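Local coordinates for protein nicastrin (Dictyostelium purpureum, PDB 4R12) that probably serves as an essential, putatively substrate-recruiting subunit of gamma-secretase, the complex that cleaves membrane proteins such as Notch receptors within the membrane, at residues Thr224-Gln236 / Asp402-Glu415. Numbering follows the deposited sequence.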
loop_
_atom_site.group_PDB
_atom_site.type_symbol
_atom_site.label_atom_id
_atom_site.label_comp_id
_atom_site.label_asym_id
_atom_site.label_seq_id
_atom_site.Cartn_x
_atom_site.Cartn_y
_atom_site.Cartn_z
ATOM N N THR A 224 -4.406 1.359 0.779
ATOM C CA THR A 224 -5.790 1.236 0.315
ATOM C C THR A 224 -6.474 2.587 0.286
ATOM O O THR A 224 -6.023 3.535 0.916
ATOM C CB THR A 224 -6.632 0.304 1.203
ATOM O OG1 THR A 224 -6.524 0.722 2.573
ATOM C CG2 THR A 224 -6.176 -1.137 1.064
ATOM N N ALA A 225 -7.586 2.640 -0.442
ATOM C CA ALA A 225 -8.415 3.831 -0.534
ATOM C C ALA A 225 -9.711 3.476 -1.254
ATOM O O ALA A 225 -9.816 2.412 -1.879
ATOM C CB ALA A 225 -7.698 4.942 -1.261
ATOM N N PHE A 226 -10.698 4.356 -1.145
ATOM C CA PHE A 226 -11.929 4.220 -1.914
ATOM C C PHE A 226 -11.545 4.416 -3.381
ATOM O O PHE A 226 -11.935 3.638 -4.240
ATOM C CB PHE A 226 -12.978 5.247 -1.479
ATOM C CG PHE A 226 -14.362 4.979 -2.019
ATOM C CD1 PHE A 226 -14.707 5.369 -3.303
ATOM C CD2 PHE A 226 -15.314 4.337 -1.232
ATOM C CE1 PHE A 226 -15.978 5.133 -3.804
ATOM C CE2 PHE A 226 -16.600 4.089 -1.726
ATOM C CZ PHE A 226 -16.925 4.489 -3.010
ATOM N N PHE A 227 -10.774 5.470 -3.632
ATOM C CA PHE A 227 -10.240 5.776 -4.967
ATOM C C PHE A 227 -8.779 5.368 -4.998
ATOM O O PHE A 227 -7.916 6.114 -4.533
ATOM C CB PHE A 227 -10.385 7.274 -5.291
ATOM C CG PHE A 227 -11.801 7.763 -5.224
ATOM C CD1 PHE A 227 -12.716 7.402 -6.201
ATOM C CD2 PHE A 227 -12.226 8.553 -4.179
ATOM C CE1 PHE A 227 -14.036 7.828 -6.133
ATOM C CE2 PHE A 227 -13.539 8.987 -4.110
ATOM C CZ PHE A 227 -14.445 8.628 -5.092
ATOM N N ARG A 228 -8.493 4.190 -5.538
ATOM C CA ARG A 228 -7.177 3.593 -5.333
ATOM C C ARG A 228 -6.036 4.292 -6.092
ATOM O O ARG A 228 -4.858 4.099 -5.747
ATOM C CB ARG A 228 -7.239 2.092 -5.667
ATOM C CG ARG A 228 -7.961 1.295 -4.535
ATOM C CD ARG A 228 -8.329 -0.138 -4.923
ATOM N NE ARG A 228 -9.559 -0.219 -5.717
ATOM C CZ ARG A 228 -10.791 -0.167 -5.209
ATOM N NH1 ARG A 228 -10.976 -0.028 -3.899
ATOM N NH2 ARG A 228 -11.852 -0.249 -6.018
ATOM N N ASP A 229 -6.358 5.116 -7.086
ATOM C CA ASP A 229 -5.319 5.930 -7.727
ATOM C C ASP A 229 -4.849 7.048 -6.799
ATOM O O ASP A 229 -3.863 7.714 -7.086
ATOM C CB ASP A 229 -5.807 6.536 -9.040
ATOM C CG ASP A 229 -6.069 5.486 -10.097
ATOM O OD1 ASP A 229 -5.195 4.612 -10.304
ATOM O OD2 ASP A 229 -7.170 5.514 -10.692
ATOM N N LEU A 230 -5.567 7.253 -5.691
ATOM C CA LEU A 230 -5.228 8.298 -4.727
ATOM C C LEU A 230 -4.697 7.713 -3.423
ATOM O O LEU A 230 -4.678 8.399 -2.402
ATOM C CB LEU A 230 -6.446 9.179 -4.411
ATOM C CG LEU A 230 -7.041 9.934 -5.602
ATOM C CD1 LEU A 230 -8.269 10.746 -5.182
ATOM C CD2 LEU A 230 -5.956 10.846 -6.201
ATOM N N SER A 231 -4.258 6.458 -3.468
ATOM C CA SER A 231 -3.866 5.730 -2.266
ATOM C C SER A 231 -2.443 6.044 -1.775
ATOM O O SER A 231 -1.579 5.139 -1.735
ATOM C CB SER A 231 -4.004 4.218 -2.518
ATOM O OG SER A 231 -3.246 3.837 -3.659
ATOM N N ILE A 232 -2.215 7.304 -1.413
ATOM C CA ILE A 232 -0.955 7.735 -0.806
ATOM C C ILE A 232 -0.684 6.959 0.484
ATOM O O ILE A 232 0.438 6.482 0.706
ATOM C CB ILE A 232 -0.975 9.244 -0.505
ATOM C CG1 ILE A 232 -1.171 10.036 -1.807
ATOM C CG2 ILE A 232 0.309 9.700 0.244
ATOM C CD1 ILE A 232 -1.194 11.532 -1.601
ATOM N N GLY A 233 -1.728 6.805 1.311
ATOM C CA GLY A 233 -1.616 6.115 2.599
ATOM C C GLY A 233 -0.396 6.558 3.406
ATOM O O GLY A 233 0.448 5.735 3.759
ATOM N N ALA A 234 -0.305 7.853 3.683
ATOM C CA ALA A 234 0.874 8.413 4.326
ATOM C C ALA A 234 1.142 7.724 5.678
ATOM O O ALA A 234 2.200 7.124 5.865
ATOM C CB ALA A 234 0.721 9.923 4.500
ATOM N N ASP A 235 0.175 7.740 6.593
ATOM C CA ASP A 235 0.412 7.051 7.870
ATOM C C ASP A 235 0.218 5.547 7.737
ATOM O O ASP A 235 0.913 4.769 8.389
ATOM C CB ASP A 235 -0.483 7.593 8.992
ATOM C CG ASP A 235 0.104 7.313 10.378
ATOM O OD1 ASP A 235 1.354 7.281 10.483
ATOM O OD2 ASP A 235 -0.667 7.103 11.344
ATOM N N GLN A 236 -0.734 5.136 6.897
ATOM C CA GLN A 236 -0.993 3.719 6.697
ATOM C C GLN A 236 0.267 2.932 6.343
ATOM O O GLN A 236 0.537 1.879 6.932
ATOM C CB GLN A 236 -2.044 3.518 5.587
ATOM C CG GLN A 236 -2.375 2.057 5.331
ATOM C CD GLN A 236 -3.452 1.904 4.269
ATOM O OE1 GLN A 236 -3.521 2.699 3.329
ATOM N NE2 GLN A 236 -4.300 0.893 4.422
ATOM N N ASP A 402 2.120 4.025 16.034
ATOM C CA ASP A 402 1.871 5.321 16.657
ATOM C C ASP A 402 0.604 5.324 17.513
ATOM O O ASP A 402 0.038 6.389 17.795
ATOM C CB ASP A 402 1.788 6.432 15.606
ATOM C CG ASP A 402 0.760 6.156 14.534
ATOM O OD1 ASP A 402 -0.118 5.277 14.739
ATOM O OD2 ASP A 402 0.849 6.818 13.472
ATOM N N HIS A 403 0.164 4.142 17.935
ATOM C CA HIS A 403 -1.041 4.050 18.751
ATOM C C HIS A 403 -0.951 2.930 19.783
ATOM O O HIS A 403 -0.350 1.877 19.539
ATOM C CB HIS A 403 -2.268 3.816 17.859
ATOM C CG HIS A 403 -2.148 2.590 17.002
ATOM N ND1 HIS A 403 -2.743 1.386 17.328
ATOM C CD2 HIS A 403 -1.459 2.368 15.860
ATOM C CE1 HIS A 403 -2.441 0.486 16.409
ATOM N NE2 HIS A 403 -1.660 1.054 15.508
ATOM N N ASP A 404 -1.580 3.154 20.930
ATOM C CA ASP A 404 -1.720 2.104 21.934
ATOM C C ASP A 404 -2.828 1.154 21.483
ATOM O O ASP A 404 -2.566 -0.001 21.115
ATOM C CB ASP A 404 -2.020 2.706 23.309
ATOM C CG ASP A 404 -2.425 1.649 24.345
ATOM O OD1 ASP A 404 -2.040 0.468 24.181
ATOM O OD2 ASP A 404 -3.122 2.003 25.314
ATOM N N TYR A 405 -4.064 1.637 21.498
ATOM C CA TYR A 405 -5.184 0.846 20.984
ATOM C C TYR A 405 -5.714 1.466 19.672
ATOM O O TYR A 405 -5.160 1.211 18.599
ATOM C CB TYR A 405 -6.285 0.729 22.058
ATOM C CG TYR A 405 -7.495 -0.104 21.668
ATOM C CD1 TYR A 405 -7.471 -0.942 20.561
ATOM C CD2 TYR A 405 -8.676 -0.037 22.410
ATOM C CE1 TYR A 405 -8.583 -1.693 20.195
ATOM C CE2 TYR A 405 -9.797 -0.787 22.054
ATOM C CZ TYR A 405 -9.741 -1.610 20.941
ATOM O OH TYR A 405 -10.839 -2.350 20.575
ATOM N N LYS A 406 -6.780 2.263 19.759
ATOM C CA LYS A 406 -7.378 2.930 18.591
ATOM C C LYS A 406 -6.322 3.627 17.711
ATOM O O LYS A 406 -5.466 4.354 18.214
ATOM C CB LYS A 406 -8.433 3.948 19.071
ATOM C CG LYS A 406 -8.921 4.944 18.033
ATOM C CD LYS A 406 -9.985 5.911 18.624
ATOM C CE LYS A 406 -10.595 6.798 17.520
ATOM N NZ LYS A 406 -11.987 7.237 17.832
ATOM N N TYR A 407 -6.378 3.378 16.404
ATOM C CA TYR A 407 -5.455 4.002 15.451
ATOM C C TYR A 407 -5.326 5.507 15.667
ATOM O O TYR A 407 -6.323 6.191 15.891
ATOM C CB TYR A 407 -5.932 3.764 14.004
ATOM C CG TYR A 407 -5.650 2.400 13.404
ATOM C CD1 TYR A 407 -4.824 1.476 14.040
ATOM C CD2 TYR A 407 -6.192 2.050 12.169
ATOM C CE1 TYR A 407 -4.563 0.229 13.459
ATOM C CE2 TYR A 407 -5.933 0.816 11.582
ATOM C CZ TYR A 407 -5.126 -0.093 12.237
ATOM O OH TYR A 407 -4.872 -1.316 11.644
ATOM N N SER A 408 -4.107 6.027 15.600
ATOM C CA SER A 408 -3.924 7.469 15.576
ATOM C C SER A 408 -4.290 8.047 14.192
ATOM O O SER A 408 -4.776 9.169 14.088
ATOM C CB SER A 408 -2.478 7.825 15.951
ATOM O OG SER A 408 -2.214 7.387 17.286
ATOM N N ASN A 409 -4.035 7.278 13.144
ATOM C CA ASN A 409 -4.475 7.615 11.781
ATOM C C ASN A 409 -5.985 7.876 11.704
ATOM O O ASN A 409 -6.780 6.947 11.830
ATOM C CB ASN A 409 -4.096 6.472 10.830
ATOM C CG ASN A 409 -4.211 6.857 9.348
ATOM O OD1 ASN A 409 -4.744 7.914 9.005
ATOM N ND2 ASN A 409 -3.739 5.973 8.468
ATOM N N PRO A 410 -6.386 9.140 11.483
ATOM C CA PRO A 410 -7.815 9.463 11.404
ATOM C C PRO A 410 -8.406 9.257 10.002
ATOM O O PRO A 410 -9.614 9.427 9.814
ATOM C CB PRO A 410 -7.853 10.936 11.802
ATOM C CG PRO A 410 -6.545 11.472 11.309
ATOM C CD PRO A 410 -5.542 10.355 11.435
ATOM N N TYR A 411 -7.567 8.878 9.047
ATOM C CA TYR A 411 -8.020 8.693 7.673
ATOM C C TYR A 411 -7.521 7.375 7.104
ATOM O O TYR A 411 -7.040 7.324 5.969
ATOM C CB TYR A 411 -7.548 9.872 6.795
ATOM C CG TYR A 411 -8.225 11.157 7.189
ATOM C CD1 TYR A 411 -9.587 11.324 7.001
ATOM C CD2 TYR A 411 -7.512 12.192 7.773
ATOM C CE1 TYR A 411 -10.227 12.506 7.373
ATOM C CE2 TYR A 411 -8.139 13.376 8.154
ATOM C CZ TYR A 411 -9.495 13.522 7.955
ATOM O OH TYR A 411 -10.121 14.692 8.333
ATOM N N TYR A 412 -7.657 6.298 7.879
ATOM C CA TYR A 412 -7.124 5.021 7.437
ATOM C C TYR A 412 -7.812 4.513 6.163
ATOM O O TYR A 412 -9.033 4.401 6.108
ATOM C CB TYR A 412 -7.251 3.967 8.551
ATOM C CG TYR A 412 -6.609 2.668 8.164
ATOM C CD1 TYR A 412 -7.324 1.692 7.478
ATOM C CD2 TYR A 412 -5.272 2.424 8.459
ATOM C CE1 TYR A 412 -6.729 0.502 7.105
ATOM C CE2 TYR A 412 -4.663 1.234 8.089
ATOM C CZ TYR A 412 -5.399 0.279 7.414
ATOM O OH TYR A 412 -4.810 -0.904 7.032
ATOM N N GLY A 413 -7.018 4.188 5.143
ATOM C CA GLY A 413 -7.554 3.637 3.910
ATOM C C GLY A 413 -8.332 4.660 3.099
ATOM O O GLY A 413 -9.352 4.349 2.469
ATOM N N TYR A 414 -7.837 5.886 3.090
ATOM C CA TYR A 414 -8.592 6.991 2.509
ATOM C C TYR A 414 -7.655 8.055 1.923
ATOM O O TYR A 414 -6.550 8.243 2.426
ATOM C CB TYR A 414 -9.517 7.595 3.576
ATOM C CG TYR A 414 -10.366 8.737 3.076
ATOM C CD1 TYR A 414 -11.330 8.533 2.086
ATOM C CD2 TYR A 414 -10.220 10.013 3.603
ATOM C CE1 TYR A 414 -12.109 9.594 1.609
ATOM C CE2 TYR A 414 -10.994 11.073 3.148
ATOM C CZ TYR A 414 -11.934 10.857 2.147
ATOM O OH TYR A 414 -12.689 11.919 1.700
ATOM N N GLU A 415 -8.122 8.747 0.874
ATOM C CA GLU A 415 -7.311 9.734 0.140
ATOM C C GLU A 415 -6.732 10.838 1.013
ATOM O O GLU A 415 -5.674 11.381 0.704
ATOM C CB GLU A 415 -8.142 10.377 -0.982
ATOM C CG GLU A 415 -9.479 10.914 -0.484
ATOM C CD GLU A 415 -10.136 11.922 -1.417
ATOM O OE1 GLU A 415 -9.424 12.617 -2.160
ATOM O OE2 GLU A 415 -11.377 12.029 -1.392
HETATM O O HOH W 1 -4.595 6.063 1.052
HETATM O O HOH W 2 -10.316 7.563 -1.075
HETATM O O HOH W 3 -4.667 11.081 -1.811
HETATM O O HOH W 4 -4.649 5.118 4.171
#
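Gln-236 and Tyr-412 meet at about a right angle in the tight part of this contact. The glutamine is fully extended, CG anti to its backbone N (chi1 -179°), which carries its CD over one face of the phenol ring with the amide tipped 67° from the ring plane; Gln-236 NE2 comes within 3.2 Å of Tyr-412 CZ. Two bonds fix how that amide is turned: Gln-236 NE2 donates to Thr-224 OG1 at 2.9 Å, nearly straight and in the amide plane, while Gln-236 OE1 accepts from the backbone N of Thr-224. Gly-413 CA lies 3.4 Å from Thr-224 OG1, where a side chain would crowd the hydroxyl, and Gly-413 O takes a CA-H...O contact from Ala-225 CA at 3.2 Å.

A second tight spot is acidic. Asp-235 OD2 lies 2.6 Å from Asp-402 OD2, so close that one of the two acids probably keeps a proton and donates it to the other. The pair has outside partners too, the backbone N of Gly-329 for Asp-235 and Arg-330 for Asp-402.

At the partly exposed Glu-415 end water takes part in the joint. Glu-415 CB lies 4.0 Å from Leu-230 CB, the two side chains running side by side, and water 3 bridges the carbonyl O atoms of both residues.

Within the large lobe, of the zinc-exopeptidase clan, the contact joins the start of helix 234-252 and the loop before it to the loop following strand 397-401; Phe-226 and Leu-230 also pack on strands 21-29 and 143-146, and Phe-227 on the latter.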